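Local coordinates for pumilio domain-containing protein C56F2.08c (Schizosaccharomyces pombe, PDB 6NX5), which probably binds AU-rich regions in the 3' untranslated regions of messenger RNAs, this chain being its RNA recognition motif domain, at residues Ser25-Val30 against Asp57-Arg62. Sequence-based numbering, arbitrary orientation.
Sequences SAYGNV and DALHNR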
loop_
_atom_site.group_PDB
_atom_site.type_symbol
_atom_site.label_atom_id
_atom_site.label_comp_id
_atom_site.label_asym_id
_atom_site.label_seq_id
_atom_site.Cartn_x
_atom_site.Cartn_y
_atom_site.Cartn_z
ATOM N N SER A 25 11.890 10.430 6.569
ATOM C CA SER A 25 12.885 10.217 7.616
ATOM C C SER A 25 12.858 11.289 8.700
ATOM O O SER A 25 13.513 11.110 9.729
ATOM C CB SER A 25 14.288 10.139 7.013
ATOM O OG SER A 25 14.431 8.987 6.206
ATOM N N ALA A 26 12.120 12.385 8.509
ATOM C CA ALA A 26 11.983 13.360 9.581
ATOM C C ALA A 26 11.287 12.783 10.808
ATOM O O ALA A 26 11.454 13.319 11.906
ATOM C CB ALA A 26 11.215 14.586 9.095
ATOM N N TYR A 27 10.503 11.714 10.656
ATOM C CA TYR A 27 9.655 11.242 11.745
ATOM C C TYR A 27 10.084 9.904 12.327
ATOM O O TYR A 27 9.482 9.442 13.303
ATOM C CB TYR A 27 8.204 11.173 11.259
ATOM C CG TYR A 27 7.813 12.477 10.626
ATOM C CD1 TYR A 27 7.541 13.591 11.409
ATOM C CD2 TYR A 27 7.787 12.620 9.246
ATOM C CE1 TYR A 27 7.215 14.808 10.832
ATOM C CE2 TYR A 27 7.457 13.825 8.665
ATOM C CZ TYR A 27 7.172 14.912 9.458
ATOM O OH TYR A 27 6.844 16.112 8.873
ATOM N N GLY A 28 11.107 9.278 11.779
ATOM C CA GLY A 28 11.544 8.004 12.304
ATOM C C GLY A 28 12.409 7.274 11.298
ATOM O O GLY A 28 12.849 7.839 10.295
ATOM N N ASN A 29 12.655 6.000 11.608
ATOM C CA ASN A 29 13.522 5.151 10.792
ATOM C C ASN A 29 12.660 4.498 9.720
ATOM O O ASN A 29 11.922 3.555 9.998
ATOM C CB ASN A 29 14.225 4.103 11.648
ATOM C CG ASN A 29 15.185 4.713 12.659
ATOM O OD1 ASN A 29 15.004 4.560 13.869
ATOM N ND2 ASN A 29 16.210 5.408 12.169
ATOM N N VAL A 30 12.752 4.999 8.487
ATOM C CA VAL A 30 11.996 4.400 7.393
ATOM C C VAL A 30 12.560 3.021 7.088
ATOM O O VAL A 30 13.762 2.867 6.827
ATOM C CB VAL A 30 12.041 5.297 6.150
ATOM C CG1 VAL A 30 11.362 4.607 4.962
ATOM C CG2 VAL A 30 11.404 6.655 6.448
ATOM N N ASP A 57 0.141 12.199 10.915
ATOM C CA ASP A 57 -0.404 13.454 11.428
ATOM C C ASP A 57 0.337 14.653 10.865
ATOM O O ASP A 57 -0.266 15.708 10.611
ATOM C CB ASP A 57 -0.298 13.486 12.951
ATOM C CG ASP A 57 -1.300 12.593 13.627
ATOM O OD1 ASP A 57 -1.215 12.468 14.863
ATOM O OD2 ASP A 57 -2.157 12.013 12.930
ATOM N N ALA A 58 1.656 14.536 10.709
ATOM C CA ALA A 58 2.426 15.689 10.247
ATOM C C ALA A 58 2.228 15.965 8.760
ATOM O O ALA A 58 2.329 17.121 8.333
ATOM C CB ALA A 58 3.902 15.483 10.544
ATOM N N LEU A 59 1.947 14.934 7.961
ATOM C CA LEU A 59 1.976 15.078 6.516
ATOM C C LEU A 59 0.624 14.961 5.839
ATOM O O LEU A 59 0.480 15.486 4.728
ATOM C CB LEU A 59 2.927 14.042 5.895
ATOM C CG LEU A 59 4.402 14.220 6.262
ATOM C CD1 LEU A 59 5.236 13.023 5.784
ATOM C CD2 LEU A 59 4.956 15.530 5.702
ATOM N N HIS A 60 -0.360 14.304 6.446
ATOM C CA HIS A 60 -1.629 14.104 5.757
ATOM C C HIS A 60 -2.312 15.441 5.514
ATOM O O HIS A 60 -2.435 16.264 6.427
ATOM C CB HIS A 60 -2.566 13.195 6.542
ATOM C CG HIS A 60 -3.924 13.072 5.921
ATOM N ND1 HIS A 60 -4.116 12.577 4.646
ATOM C CD2 HIS A 60 -5.155 13.394 6.389
ATOM C CE1 HIS A 60 -5.407 12.590 4.362
ATOM N NE2 HIS A 60 -6.059 13.078 5.403
ATOM N N ASN A 61 -2.738 15.651 4.271
ATOM C CA ASN A 61 -3.437 16.873 3.859
ATOM C C ASN A 61 -2.558 18.113 4.002
ATOM O O ASN A 61 -3.047 19.207 4.305
ATOM C CB ASN A 61 -4.744 17.045 4.635
ATOM C CG ASN A 61 -5.795 16.045 4.223
ATOM O OD1 ASN A 61 -5.749 15.505 3.118
ATOM N ND2 ASN A 61 -6.751 15.788 5.110
ATOM N N ARG A 62 -1.258 17.961 3.765
ATOM C CA ARG A 62 -0.316 19.062 3.851
ATOM C C ARG A 62 0.347 19.306 2.501
ATOM O O ARG A 62 0.907 18.373 1.913
ATOM C CB ARG A 62 0.755 18.760 4.908
ATOM C CG ARG A 62 1.586 19.962 5.297
ATOM C CD ARG A 62 2.504 19.670 6.479
ATOM N NE ARG A 62 3.818 20.285 6.291
ATOM C CZ ARG A 62 4.883 20.026 7.043
ATOM N NH1 ARG A 62 4.793 19.162 8.042
ATOM N NH2 ARG A 62 6.040 20.629 6.795
#
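The phenol ring of Tyr-27 is met obliquely by Ala-58 and Leu-59 from the side of its plane opposite Ala-26, its own neighbour in sequence, whose methyl lies over the other face, offset toward the rim at 3.8 Å above the ring plane. At CE1, Ala-58 CB approaches to 3.4 Å and sits equally near OH; at CE2, Leu-59 CD1 lies 3.7 Å away. The second methyl of Leu-59 turns to the hydroxyl, with CD2 3.7 Å from Tyr-27 OH. The first torsion of Tyr-27 (chi1 -51°) sets CG opposite the carbonyl carbon and swings the ring across to helix 49-59. These contacts join the loop after helix 17-24 to the C-terminal end of helix 49-59, the two helices that pack on one face of the four-stranded antiparallel sheet (strand order 2-3-1-4) in the βαββαβ fold of an RNA recognition motif. Leu-59 is buried and also touches Leu-23 and Phe-24 of the first helix, whereas Tyr-27 reaches Val-54 and Ala-55 further back on the second. A leucine in place of Tyr-27 lacks the outer ring and hydroxyl, and would probably leave Ala-58 CB and the methyls of Leu-59 without their partner, opening a gap at the end of helix 49-59. Beyond the phenol, Arg-62 folds back past a type II turn from Leu-59, its chain bent at chi3 (140°), and NH1 donates to Ala-58 O at 3.2 Å. The N-H...O angle of 161° is fairly straight, but the donor stands above the carbonyl plane. Tyr-27 OH is 3.8 Å from that same Arg-62 NH1, a proximity without a bond.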